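Local coordinates for protein iron Super-Oxide Dismutase (Plasmodium knowlesi, PDB 2AWP) that probably converts superoxide radicals into hydrogen peroxide and oxygen, using a bound iron ion, as a member of the iron/manganese superoxide dismutase family, at residues 3-8 with 34-39; 10-15 with 23-28; 55-60 with 142-147; 88-93 with 183-188. All coordinates share one frame; numbering follows the deposited sequence.

Interaction 1 (3-8 with 34-39)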
loop_
_atom_site.group_PDB
_atom_site.type_symbol
_atom_site.label_atom_id
_atom_site.label_comp_id
_atom_site.label_asym_id
_atom_site.label_seq_id
_atom_site.Cartn_x
_atom_site.Cartn_y
_atom_site.Cartn_z
ATOM N N ILE A 3 -8.446 13.278 20.350
ATOM C CA ILE A 3 -8.939 12.056 19.655
ATOM C C ILE A 3 -8.497 10.797 20.417
ATOM O O ILE A 3 -7.313 10.609 20.699
ATOM C CB ILE A 3 -8.518 11.981 18.140
ATOM C CG1 ILE A 3 -8.827 13.287 17.384
ATOM C CG2 ILE A 3 -9.158 10.757 17.423
ATOM C CD1 ILE A 3 -10.296 13.567 17.157
ATOM N N ILE A 4 -9.465 9.953 20.756
ATOM C CA ILE A 4 -9.198 8.704 21.468
ATOM C C ILE A 4 -9.445 7.500 20.580
ATOM O O ILE A 4 -10.480 7.427 19.914
ATOM C CB ILE A 4 -10.078 8.571 22.756
ATOM C CG1 ILE A 4 -9.758 9.723 23.740
ATOM C CG2 ILE A 4 -9.873 7.195 23.429
ATOM C CD1 ILE A 4 -10.809 9.934 24.878
ATOM N N LEU A 5 -8.506 6.552 20.588
ATOM C CA LEU A 5 -8.671 5.246 19.914
ATOM C C LEU A 5 -9.868 4.447 20.488
ATOM O O LEU A 5 -9.843 4.030 21.642
ATOM C CB LEU A 5 -7.378 4.413 20.028
ATOM C CG LEU A 5 -7.379 3.054 19.301
ATOM C CD1 LEU A 5 -7.492 3.236 17.772
ATOM C CD2 LEU A 5 -6.141 2.158 19.676
ATOM N N PRO A 6 -10.928 4.235 19.684
ATOM C CA PRO A 6 -12.017 3.427 20.210
ATOM C C PRO A 6 -11.602 2.002 20.421
ATOM O O PRO A 6 -10.835 1.449 19.628
ATOM C CB PRO A 6 -13.093 3.516 19.118
ATOM C CG PRO A 6 -12.784 4.771 18.406
ATOM C CD PRO A 6 -11.259 4.775 18.354
ATOM N N LYS A 7 -12.100 1.413 21.501
ATOM C CA LYS A 7 -11.860 -0.000 21.794
ATOM C C LYS A 7 -12.433 -0.921 20.722
ATOM O O LYS A 7 -13.481 -0.640 20.119
ATOM C CB LYS A 7 -12.472 -0.366 23.163
ATOM C CG LYS A 7 -11.753 0.244 24.361
ATOM C CD LYS A 7 -10.389 -0.410 24.523
ATOM C CE LYS A 7 -9.716 -0.028 25.830
ATOM N NZ LYS A 7 -8.741 -1.083 26.267
ATOM N N LEU A 8 -11.729 -2.026 20.499
ATOM C CA LEU A 8 -12.306 -3.207 19.850
ATOM C C LEU A 8 -13.455 -3.757 20.688
ATOM O O LEU A 8 -13.399 -3.747 21.921
ATOM C CB LEU A 8 -11.252 -4.304 19.681
ATOM C CG LEU A 8 -9.988 -4.087 18.834
ATOM C CD1 LEU A 8 -9.143 -5.322 18.878
ATOM C CD2 LEU A 8 -10.273 -3.740 17.365
ATOM N N GLY A 34 -1.285 4.312 16.065
ATOM C CA GLY A 34 -0.369 5.222 15.399
ATOM C C GLY A 34 -1.015 6.366 14.638
ATOM O O GLY A 34 -0.488 7.495 14.657
ATOM N N TYR A 35 -2.127 6.088 13.936
ATOM C CA TYR A 35 -2.864 7.141 13.235
ATOM C C TYR A 35 -3.526 8.131 14.216
ATOM O O TYR A 35 -3.552 9.328 13.944
ATOM C CB TYR A 35 -3.957 6.563 12.365
ATOM C CG TYR A 35 -3.491 5.722 11.178
ATOM C CD1 TYR A 35 -2.701 6.280 10.172
ATOM C CD2 TYR A 35 -3.927 4.409 11.033
ATOM C CE1 TYR A 35 -2.291 5.531 9.065
ATOM C CE2 TYR A 35 -3.527 3.623 9.920
ATOM C CZ TYR A 35 -2.726 4.192 8.942
ATOM O OH TYR A 35 -2.348 3.429 7.853
ATOM N N VAL A 36 -4.080 7.615 15.321
ATOM C CA VAL A 36 -4.584 8.457 16.419
ATOM C C VAL A 36 -3.474 9.356 17.007
ATOM O O VAL A 36 -3.654 10.569 17.075
ATOM C CB VAL A 36 -5.275 7.631 17.528
ATOM C CG1 VAL A 36 -5.656 8.492 18.735
ATOM C CG2 VAL A 36 -6.531 6.933 16.998
ATOM N N ASN A 37 -2.338 8.774 17.401
ATOM C CA ASN A 37 -1.242 9.533 17.985
ATOM C C ASN A 37 -0.750 10.565 16.992
ATOM O O ASN A 37 -0.527 11.731 17.358
ATOM C CB ASN A 37 -0.104 8.603 18.476
ATOM C CG ASN A 37 -0.610 7.568 19.476
ATOM O OD1 ASN A 37 -1.640 7.792 20.115
ATOM N ND2 ASN A 37 0.072 6.423 19.591
ATOM N N LYS A 38 -0.676 10.173 15.723
ATOM C CA LYS A 38 -0.180 11.088 14.720
ATOM C C LYS A 38 -1.143 12.249 14.485
ATOM O O LYS A 38 -0.719 13.402 14.416
ATOM C CB LYS A 38 0.179 10.356 13.422
ATOM C CG LYS A 38 0.658 11.304 12.312
ATOM C CD LYS A 38 2.121 11.101 11.977
ATOM C CE LYS A 38 3.055 11.953 12.854
ATOM N NZ LYS A 38 3.224 13.364 12.344
ATOM N N LEU A 39 -2.435 11.953 14.348
ATOM C CA LEU A 39 -3.421 13.013 14.147
ATOM C C LEU A 39 -3.420 14.038 15.268
ATOM O O LEU A 39 -3.449 15.243 15.001
ATOM C CB LEU A 39 -4.838 12.454 13.995
ATOM C CG LEU A 39 -5.906 13.504 13.647
ATOM C CD1 LEU A 39 -5.718 14.056 12.229
ATOM C CD2 LEU A 39 -7.292 12.901 13.840
#

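Interaction 2 (10-15 with 23-28)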
loop_
_atom_site.group_PDB
_atom_site.type_symbol
_atom_site.label_atom_id
_atom_site.label_comp_id
_atom_site.label_asym_id
_atom_site.label_seq_id
_atom_site.Cartn_x
_atom_site.Cartn_y
_atom_site.Cartn_z
ATOM N N TYR A 10 -14.265 -6.799 20.960
ATOM C CA TYR A 10 -13.930 -8.198 21.132
ATOM C C TYR A 10 -12.431 -8.311 21.436
ATOM O O TYR A 10 -11.646 -7.351 21.269
ATOM C CB TYR A 10 -14.273 -9.032 19.864
ATOM C CG TYR A 10 -13.925 -8.358 18.541
ATOM C CD1 TYR A 10 -12.587 -8.254 18.103
ATOM C CD2 TYR A 10 -14.924 -7.797 17.742
ATOM C CE1 TYR A 10 -12.259 -7.615 16.900
ATOM C CE2 TYR A 10 -14.611 -7.156 16.542
ATOM C CZ TYR A 10 -13.272 -7.082 16.121
ATOM O OH TYR A 10 -12.950 -6.468 14.946
ATOM N N ALA A 11 -12.044 -9.503 21.865
ATOM C CA ALA A 11 -10.667 -9.799 22.218
ATOM C C ALA A 11 -9.760 -9.835 20.972
ATOM O O ALA A 11 -10.222 -10.050 19.830
ATOM C CB ALA A 11 -10.595 -11.131 22.987
ATOM N N LEU A 12 -8.472 -9.627 21.221
ATOM C CA LEU A 12 -7.451 -9.542 20.196
ATOM C C LEU A 12 -7.340 -10.833 19.404
ATOM O O LEU A 12 -6.944 -10.813 18.253
ATOM C CB LEU A 12 -6.106 -9.207 20.870
ATOM C CG LEU A 12 -5.096 -8.345 20.148
ATOM C CD1 LEU A 12 -5.644 -6.945 19.922
ATOM C CD2 LEU A 12 -3.842 -8.301 20.984
ATOM N N ASN A 13 -7.700 -11.954 20.027
ATOM C CA ASN A 13 -7.673 -13.255 19.367
ATOM C C ASN A 13 -9.064 -13.677 18.847
ATOM O O ASN A 13 -9.225 -14.803 18.422
ATOM C CB ASN A 13 -7.130 -14.353 20.323
ATOM C CG ASN A 13 -8.071 -14.629 21.466
ATOM O OD1 ASN A 13 -9.056 -13.924 21.632
ATOM N ND2 ASN A 13 -7.753 -15.615 22.289
ATOM N N ALA A 14 -10.065 -12.801 18.916
ATOM C CA ALA A 14 -11.457 -13.208 18.656
ATOM C C ALA A 14 -11.721 -13.492 17.187
ATOM O O ALA A 14 -12.726 -14.142 16.851
ATOM C CB ALA A 14 -12.460 -12.147 19.182
ATOM N N LEU A 15 -10.836 -13.012 16.304
ATOM C CA LEU A 15 -11.025 -13.223 14.864
ATOM C C LEU A 15 -10.179 -14.374 14.335
ATOM O O LEU A 15 -10.167 -14.649 13.157
ATOM C CB LEU A 15 -10.800 -11.937 14.045
ATOM C CG LEU A 15 -11.453 -10.673 14.621
ATOM C CD1 LEU A 15 -11.119 -9.430 13.761
ATOM C CD2 LEU A 15 -12.972 -10.818 14.759
ATOM N N THR A 23 -1.780 -10.391 14.013
ATOM C CA THR A 23 -2.303 -9.354 13.083
ATOM C C THR A 23 -3.084 -8.271 13.822
ATOM O O THR A 23 -2.758 -7.100 13.689
ATOM C CB THR A 23 -3.095 -9.940 11.879
ATOM O OG1 THR A 23 -2.187 -10.644 11.016
ATOM C CG2 THR A 23 -3.749 -8.823 11.034
ATOM N N LEU A 24 -4.078 -8.657 14.628
ATOM C CA LEU A 24 -4.811 -7.674 15.426
ATOM C C LEU A 24 -3.859 -6.870 16.287
ATOM O O LEU A 24 -4.006 -5.662 16.373
ATOM C CB LEU A 24 -5.942 -8.317 16.258
ATOM C CG LEU A 24 -7.309 -8.203 15.549
ATOM C CD1 LEU A 24 -7.243 -8.907 14.185
ATOM C CD2 LEU A 24 -8.427 -8.768 16.391
ATOM N N ASN A 25 -2.868 -7.523 16.894
ATOM C CA ASN A 25 -1.868 -6.789 17.700
ATOM C C ASN A 25 -1.171 -5.664 16.904
ATOM O O ASN A 25 -1.228 -4.493 17.294
ATOM C CB ASN A 25 -0.848 -7.734 18.382
ATOM C CG ASN A 25 -0.115 -7.064 19.554
ATOM O OD1 ASN A 25 -0.608 -6.077 20.131
ATOM N ND2 ASN A 25 1.060 -7.595 19.915
ATOM N N PHE A 26 -0.561 -5.995 15.779
ATOM C CA PHE A 26 0.085 -4.958 14.952
ATOM C C PHE A 26 -0.909 -3.948 14.334
ATOM O O PHE A 26 -0.706 -2.731 14.389
ATOM C CB PHE A 26 0.996 -5.597 13.873
ATOM C CG PHE A 26 2.268 -6.192 14.417
ATOM C CD1 PHE A 26 3.381 -5.399 14.636
ATOM C CD2 PHE A 26 2.338 -7.549 14.757
ATOM C CE1 PHE A 26 4.572 -5.939 15.179
ATOM C CE2 PHE A 26 3.524 -8.115 15.308
ATOM C CZ PHE A 26 4.652 -7.304 15.512
ATOM N N HIS A 27 -2.001 -4.467 13.790
ATOM C CA HIS A 27 -2.935 -3.677 13.017
ATOM C C HIS A 27 -3.652 -2.686 13.929
ATOM O O HIS A 27 -3.679 -1.482 13.635
ATOM C CB HIS A 27 -3.919 -4.616 12.326
ATOM C CG HIS A 27 -4.585 -4.039 11.112
ATOM N ND1 HIS A 27 -5.359 -4.807 10.272
ATOM C CD2 HIS A 27 -4.594 -2.789 10.588
ATOM C CE1 HIS A 27 -5.843 -4.057 9.303
ATOM N NE2 HIS A 27 -5.406 -2.834 9.482
ATOM N N TYR A 28 -4.140 -3.172 15.068
ATOM C CA TYR A 28 -4.841 -2.294 16.027
ATOM C C TYR A 28 -3.903 -1.498 16.953
ATOM O O TYR A 28 -4.004 -0.278 17.040
ATOM C CB TYR A 28 -5.866 -3.091 16.848
ATOM C CG TYR A 28 -6.611 -2.257 17.871
ATOM C CD1 TYR A 28 -7.575 -1.328 17.465
ATOM C CD2 TYR A 28 -6.320 -2.371 19.245
ATOM C CE1 TYR A 28 -8.293 -0.540 18.413
ATOM C CE2 TYR A 28 -7.013 -1.589 20.198
ATOM C CZ TYR A 28 -8.001 -0.688 19.775
ATOM O OH TYR A 28 -8.686 0.089 20.704
#

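Interaction 3 (55-60 with 142-147)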
loop_
_atom_site.group_PDB
_atom_site.type_symbol
_atom_site.label_atom_id
_atom_site.label_comp_id
_atom_site.label_asym_id
_atom_site.label_seq_id
_atom_site.Cartn_x
_atom_site.Cartn_y
_atom_site.Cartn_z
ATOM N N GLU A 55 -15.737 15.351 11.370
ATOM C CA GLU A 55 -15.588 16.690 10.823
ATOM C C GLU A 55 -14.195 16.915 10.242
ATOM O O GLU A 55 -14.065 17.434 9.135
ATOM C CB GLU A 55 -15.918 17.739 11.883
ATOM C CG GLU A 55 -17.368 17.680 12.276
ATOM C CD GLU A 55 -17.677 18.514 13.501
ATOM O OE1 GLU A 55 -16.754 18.752 14.300
ATOM O OE2 GLU A 55 -18.845 18.913 13.655
ATOM N N ILE A 56 -13.167 16.468 10.953
ATOM C CA ILE A 56 -11.787 16.580 10.450
ATOM C C ILE A 56 -11.650 15.861 9.109
ATOM O O ILE A 56 -11.182 16.453 8.132
ATOM C CB ILE A 56 -10.729 16.065 11.473
ATOM C CG1 ILE A 56 -10.693 16.990 12.699
ATOM C CG2 ILE A 56 -9.319 16.093 10.837
ATOM C CD1 ILE A 56 -10.107 16.347 13.941
ATOM N N MET A 57 -12.097 14.600 9.065
ATOM C CA MET A 57 -12.074 13.778 7.851
ATOM C C MET A 57 -12.758 14.479 6.654
ATOM O O MET A 57 -12.202 14.549 5.533
ATOM C CB MET A 57 -12.746 12.448 8.174
ATOM C CG MET A 57 -12.799 11.453 7.077
ATOM S SD MET A 57 -13.517 9.966 7.772
ATOM C CE MET A 57 -15.310 10.221 7.615
ATOM N N LYS A 58 -13.959 15.000 6.901
ATOM C CA LYS A 58 -14.726 15.712 5.875
ATOM C C LYS A 58 -14.123 17.050 5.454
ATOM O O LYS A 58 -14.344 17.507 4.327
ATOM C CB LYS A 58 -16.177 15.913 6.330
ATOM C CG LYS A 58 -17.019 14.636 6.245
ATOM C CD LYS A 58 -18.351 14.697 7.004
ATOM C CE LYS A 58 -19.422 15.530 6.268
ATOM N NZ LYS A 58 -19.638 15.177 4.795
ATOM N N GLU A 59 -13.350 17.684 6.325
ATOM C CA GLU A 59 -12.873 19.037 6.028
ATOM C C GLU A 59 -11.374 19.246 5.793
ATOM O O GLU A 59 -10.962 20.370 5.533
ATOM C CB GLU A 59 -13.314 19.995 7.128
ATOM C CG GLU A 59 -14.802 20.047 7.349
ATOM C CD GLU A 59 -15.174 20.774 8.644
ATOM O OE1 GLU A 59 -14.477 21.728 9.024
ATOM O OE2 GLU A 59 -16.161 20.368 9.287
ATOM N N SER A 60 -10.557 18.209 5.936
ATOM C CA SER A 60 -9.096 18.359 5.801
ATOM C C SER A 60 -8.545 17.756 4.503
ATOM O O SER A 60 -9.277 17.147 3.735
ATOM C CB SER A 60 -8.408 17.682 6.968
ATOM O OG SER A 60 -8.776 16.314 7.002
ATOM N N ALA A 142 -6.305 6.210 2.107
ATOM C CA ALA A 142 -7.184 6.579 3.244
ATOM C C ALA A 142 -8.590 7.019 2.803
ATOM O O ALA A 142 -9.434 7.414 3.635
ATOM C CB ALA A 142 -6.549 7.674 4.069
ATOM N N GLY A 143 -8.837 6.958 1.506
ATOM C CA GLY A 143 -10.096 7.458 0.960
ATOM C C GLY A 143 -11.308 6.713 1.477
ATOM O O GLY A 143 -11.234 5.525 1.776
ATOM N N ASN A 144 -12.432 7.413 1.592
ATOM C CA ASN A 144 -13.680 6.703 1.882
ATOM C C ASN A 144 -14.904 7.371 1.253
ATOM O O ASN A 144 -14.829 8.529 0.799
ATOM C CB ASN A 144 -13.843 6.426 3.384
ATOM C CG ASN A 144 -13.991 7.699 4.215
ATOM O OD1 ASN A 144 -14.794 8.590 3.893
ATOM N ND2 ASN A 144 -13.243 7.770 5.303
ATOM N N PRO A 145 -16.009 6.634 1.168
ATOM C CA PRO A 145 -17.228 7.183 0.543
ATOM C C PRO A 145 -17.853 8.447 1.207
ATOM O O PRO A 145 -18.579 9.165 0.548
ATOM C CB PRO A 145 -18.209 5.986 0.568
ATOM C CG PRO A 145 -17.282 4.750 0.630
ATOM C CD PRO A 145 -16.185 5.225 1.567
ATOM N N ILE A 146 -17.616 8.681 2.500
ATOM C CA ILE A 146 -18.113 9.893 3.166
ATOM C C ILE A 146 -17.402 11.120 2.601
ATOM O O ILE A 146 -18.054 12.100 2.197
ATOM C CB ILE A 146 -17.976 9.812 4.700
ATOM C CG1 ILE A 146 -18.866 8.682 5.241
ATOM C CG2 ILE A 146 -18.332 11.167 5.380
ATOM C CD1 ILE A 146 -18.662 8.385 6.710
ATOM N N LYS A 147 -16.069 11.057 2.550
ATOM C CA LYS A 147 -15.281 12.106 1.927
ATOM C C LYS A 147 -15.676 12.268 0.478
ATOM O O LYS A 147 -15.932 13.383 0.042
ATOM C CB LYS A 147 -13.773 11.847 2.053
ATOM C CG LYS A 147 -12.913 12.966 1.519
ATOM C CD LYS A 147 -13.201 14.264 2.252
ATOM C CE LYS A 147 -12.344 15.407 1.785
ATOM N NZ LYS A 147 -11.665 16.038 2.965
HETATM O O HOH W 1 -17.726 15.031 2.691
#

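Interaction 4 (88-93 with 183-188)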
loop_
_atom_site.group_PDB
_atom_site.type_symbol
_atom_site.label_atom_id
_atom_site.label_comp_id
_atom_site.label_asym_id
_atom_site.label_seq_id
_atom_site.Cartn_x
_atom_site.Cartn_y
_atom_site.Cartn_z
ATOM N N GLU A 88 -24.458 -16.199 6.443
ATOM C CA GLU A 88 -25.434 -15.530 5.592
ATOM C C GLU A 88 -25.866 -14.256 6.272
ATOM O O GLU A 88 -25.989 -14.233 7.515
ATOM C CB GLU A 88 -26.702 -16.392 5.444
ATOM C CG GLU A 88 -26.542 -17.610 4.583
ATOM C CD GLU A 88 -26.325 -17.285 3.126
ATOM O OE1 GLU A 88 -27.060 -16.436 2.549
ATOM O OE2 GLU A 88 -25.415 -17.894 2.556
ATOM N N PRO A 89 -26.165 -13.205 5.488
ATOM C CA PRO A 89 -26.740 -12.031 6.158
ATOM C C PRO A 89 -28.086 -12.365 6.806
ATOM O O PRO A 89 -28.706 -13.361 6.455
ATOM C CB PRO A 89 -26.922 -11.005 5.017
ATOM C CG PRO A 89 -26.787 -11.729 3.787
ATOM C CD PRO A 89 -26.013 -13.001 4.039
ATOM N N HIS A 90 -28.534 -11.529 7.741
ATOM C CA HIS A 90 -29.816 -11.742 8.389
ATOM C C HIS A 90 -30.371 -10.369 8.743
ATOM O O HIS A 90 -29.616 -9.389 8.782
ATOM C CB HIS A 90 -29.646 -12.615 9.640
ATOM C CG HIS A 90 -28.538 -12.176 10.540
ATOM N ND1 HIS A 90 -28.708 -11.225 11.522
ATOM C CD2 HIS A 90 -27.239 -12.561 10.610
ATOM C CE1 HIS A 90 -27.559 -11.028 12.148
ATOM N NE2 HIS A 90 -26.651 -11.828 11.615
ATOM N N GLY A 91 -31.680 -10.284 8.983
ATOM C CA GLY A 91 -32.280 -8.986 9.261
ATOM C C GLY A 91 -32.381 -8.165 7.983
ATOM O O GLY A 91 -32.348 -8.696 6.891
ATOM N N GLU A 92 -32.478 -6.862 8.136
ATOM C CA GLU A 92 -32.780 -5.956 7.021
ATOM C C GLU A 92 -31.812 -6.045 5.832
ATOM O O GLU A 92 -32.235 -6.028 4.676
ATOM C CB GLU A 92 -32.881 -4.524 7.548
ATOM C CG GLU A 92 -34.274 -3.929 7.359
ATOM C CD GLU A 92 -35.332 -4.507 8.299
ATOM O OE1 GLU A 92 -35.202 -4.332 9.531
ATOM O OE2 GLU A 92 -36.312 -5.120 7.804
ATOM N N ILE A 93 -30.518 -6.181 6.138
ATOM C CA ILE A 93 -29.467 -6.292 5.132
ATOM C C ILE A 93 -29.581 -7.521 4.202
ATOM O O ILE A 93 -29.217 -7.467 3.035
ATOM C CB ILE A 93 -28.036 -6.204 5.789
ATOM C CG1 ILE A 93 -26.945 -6.076 4.716
ATOM C CG2 ILE A 93 -27.743 -7.437 6.671
ATOM C CD1 ILE A 93 -26.978 -4.740 3.994
ATOM N N VAL A 183 -17.522 -11.282 8.896
ATOM C CA VAL A 183 -18.477 -10.215 8.536
ATOM C C VAL A 183 -19.605 -10.068 9.543
ATOM O O VAL A 183 -20.338 -11.019 9.810
ATOM C CB VAL A 183 -19.159 -10.445 7.144
ATOM C CG1 VAL A 183 -20.067 -9.242 6.799
ATOM C CG2 VAL A 183 -18.158 -10.627 6.089
ATOM N N ASN A 184 -19.758 -8.856 10.065
ATOM C CA ASN A 184 -20.712 -8.586 11.116
ATOM C C ASN A 184 -21.969 -7.958 10.535
ATOM O O ASN A 184 -22.005 -6.744 10.333
ATOM C CB ASN A 184 -20.081 -7.604 12.099
ATOM C CG ASN A 184 -20.870 -7.456 13.359
ATOM O OD1 ASN A 184 -22.084 -7.670 13.385
ATOM N ND2 ASN A 184 -20.185 -7.054 14.426
ATOM N N TRP A 185 -22.991 -8.783 10.311
ATOM C CA TRP A 185 -24.267 -8.325 9.740
ATOM C C TRP A 185 -25.057 -7.465 10.711
ATOM O O TRP A 185 -25.831 -6.614 10.283
ATOM C CB TRP A 185 -25.097 -9.521 9.289
ATOM C CG TRP A 185 -24.371 -10.367 8.278
ATOM C CD1 TRP A 185 -23.932 -11.675 8.437
ATOM C CD2 TRP A 185 -23.970 -9.970 6.970
ATOM N NE1 TRP A 185 -23.312 -12.112 7.286
ATOM C CE2 TRP A 185 -23.325 -11.089 6.369
ATOM C CE3 TRP A 185 -24.107 -8.777 6.226
ATOM C CZ2 TRP A 185 -22.805 -11.042 5.063
ATOM C CZ3 TRP A 185 -23.598 -8.735 4.926
ATOM C CH2 TRP A 185 -22.966 -9.868 4.355
ATOM N N ASN A 186 -24.848 -7.657 12.015
ATOM C CA ASN A 186 -25.484 -6.772 12.984
ATOM C C ASN A 186 -25.011 -5.334 12.778
ATOM O O ASN A 186 -25.823 -4.401 12.804
ATOM C CB ASN A 186 -25.265 -7.236 14.439
ATOM C CG ASN A 186 -25.714 -8.656 14.661
ATOM O OD1 ASN A 186 -26.806 -9.035 14.248
ATOM N ND2 ASN A 186 -24.856 -9.471 15.275
ATOM N N PHE A 187 -23.704 -5.149 12.587
ATOM C CA PHE A 187 -23.174 -3.816 12.246
ATOM C C PHE A 187 -23.769 -3.270 10.948
ATOM O O PHE A 187 -24.181 -2.101 10.898
ATOM C CB PHE A 187 -21.630 -3.805 12.156
ATOM C CG PHE A 187 -21.025 -2.405 12.127
ATOM C CD1 PHE A 187 -21.309 -1.481 13.147
ATOM C CD2 PHE A 187 -20.139 -2.028 11.093
ATOM C CE1 PHE A 187 -20.729 -0.191 13.152
ATOM C CE2 PHE A 187 -19.576 -0.740 11.057
ATOM C CZ PHE A 187 -19.876 0.190 12.097
ATOM N N ALA A 188 -23.802 -4.098 9.897
ATOM C CA ALA A 188 -24.372 -3.675 8.608
ATOM C C ALA A 188 -25.827 -3.165 8.791
ATOM O O ALA A 188 -26.231 -2.170 8.180
ATOM C CB ALA A 188 -24.372 -4.836 7.637
HETATM O O HOH W 2 -23.598 -11.303 12.207
#

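Interaction 1 (3-8 with 34-39)
The flat group at the heart of this contact is the I3–I4 peptide, whose carbonyl oxygen is met by the V36 side chain. CG1 of V36 stands 3.3 Å from I3 O and well off the peptide plane, so the methyl group lies over one face of the carbonyl and not at its edge. N40 ND2, one turn further along helix 21-43, hydrogen-bonds the same I3 O and gives the oxygen a polar partner beside its apolar one. The two methyl groups of V36 split the work. CG1 is anti to the backbone N (chi1 174°) and takes the I3 carbonyl; CG2, beside the backbone N, takes L5, touching L5 CD1 at 3.9 Å. These two side chains meet at about a right angle, with L5 CB and V36 CG2 also 4.0 Å apart. A turn on, the side chains of I3 and L39 cross obliquely, I3 CG1 lying 3.9 Å from L39 CD2, while I3 CG2 approaches V36 CG1 less closely, at 4.4 Å. Beyond V36, L5 continues along the same helix to Y28, H32 and A33. The extended N-terminal arm thus lies along helix 21-43 of the alpha-hairpin domain through branched aliphatic groups. Across these two segments the attraction is dispersive and depends on shape, whereas directional grip on the arm comes from flanking residues, N40 holding I3 O and Y28 OH holding P6 O.

Interaction 2 (10-15 with 23-28)
L24 points its side chain from helix 21-43 into the loop 10-15, and nearly every atom of it finds a partner there. Its CB already lies 3.3 Å from L12 O and 3.9 Å from L12 CD1, the two leucines sliding past each other in opposite directions. CG remains near the same carbonyl. At the fork the branches part: CD1 turns to L15 CD1 at 3.9 Å, while CD2 presses to 3.1 Å from L12 O, a tight methyl-to-carbonyl approach. A first torsion of -97°, away from a staggered value, accompanies this placement. L24 CD2 also lies 4.0 Å from Y10 CE1, at the rim of the ring and near its plane, and 3.8 Å from L15 CD1. One face of that tyrosine ring is covered by L15 CD2, and its OH is held by W78 O. Next to L24, N25 meets L12 CD2 with its CB, at 4.0 Å, while its OD1 bonds N29 ND2. A type I beta turn from A11 to A14 presents L12, and Y10 and L15 on its flanks complete the setting for L24. This belongs to the alpha-hairpin domain of iron/manganese superoxide dismutases, and the same helical turn carries H27, a probable iron ligand.

Interaction 3 (55-60 with 142-147)
K147 sends its ammonium group to the C-terminal end of helix 53-59, where backbone carbonyls collect. Its chain leaves with CG anti to the backbone N, then bends at chi2 (59°) and chi4, bringing NZ to 2.7 Å from S60 O, in that carbonyl's plane, and to 3.0 Å from M57 O, tilted slightly from its plane. A weak third bond goes to K58 O. M57 is extended through chi1 and chi2 and bends only at chi3 (86°); its SD receives a weak but fairly straight hydrogen bond from N144 ND2 at 3.3 Å, and its CE turns to I146, 3.9 Å from CG2. N144 holds CG between its backbone N and carbonyl carbon, which turns OD1 toward the first N-H groups of helix 145-148: as N-cap it accepts K147 N at 3.1 Å nearly along the C=O axis, and I146 N weakly. Its ND2 is also bonded to N73 OD1. K58, bent at chi3 and chi4, lays its CG 3.8 Å from I146 CG2 and curls its NZ onto a water that donates to I146 O. S60 OG bonds back to I56 O, above that carbonyl's plane. The K147 bonds link the alpha-hairpin domain to the C-terminal domain. Carbonyls at and just past the C-terminal end of helix 53-59 are gathered by one lysine, and the partial negative charge there would probably favour its protonated form.

Interaction 4 (88-93 with 183-188)
P89 lies flat against the W185 indole, and this is the tight part of the contact. P89 CA stands 3.4 Å from the centroid of the five-membered ring, only 3° off its normal, a CH-pi contact straight over the face. The rest of the proline ring spreads over the same face, its CB 3.7 Å from W185 CD2. The opposite indole face carries V183 CG1, so the tryptophan is sandwiched. I93 CG2 touches the six-membered ring at W185 CE3, 3.9 Å away, and I93 CG1 lies against A188 CB. The indole N-H, on the side near E88, is bound by G87 O, which would help to fix the ring's rotation. The exposed side, at H90 and N186, is looser. H90 holds its CG between backbone N and carbonyl carbon (chi1 48°), which lets the imidazole lean over the start of helix 185-196 with W185 CB over one face. N186 OD1 comes to the edge of that ring, 3.0 Å from H90 CE1, with the ring and amide planes turned 60° apart. A water joining H90 NE2 to W185 N, 3.2 Å from each, supplements these fewer direct contacts. N184 caps the helix, its OD1 taking F187 N. Among its neighbours, the W185 indole lies between I97 of helix 92-101, F107 of helix 104-117 and L155 of strand 151-158, A188 rests on I154 and L155, and I93 sets the start of helix 92-101 on helix 185-196.

Interactions 1 and 2 both use helix 21-43, where successive parts of the N-terminal arm lie against it; their centres are about 15 Å apart, and they touch where L5 and L8 pack on Y28. Interaction 2 falls between the two segments of interaction 1 in the chain. Interaction 3 follows, spanning the alpha-hairpin and C-terminal domains, and meets interaction 1 through I3 and I56. Interaction 4 lies wholly in the C-terminal domain, about 27 Å from interaction 1 between centres and on the opposite side of the chain's centre. Its segments alternate with those of interaction 3 along the chain. Interaction 3 thus ties the two domains together, while interaction 4 joins parts of one.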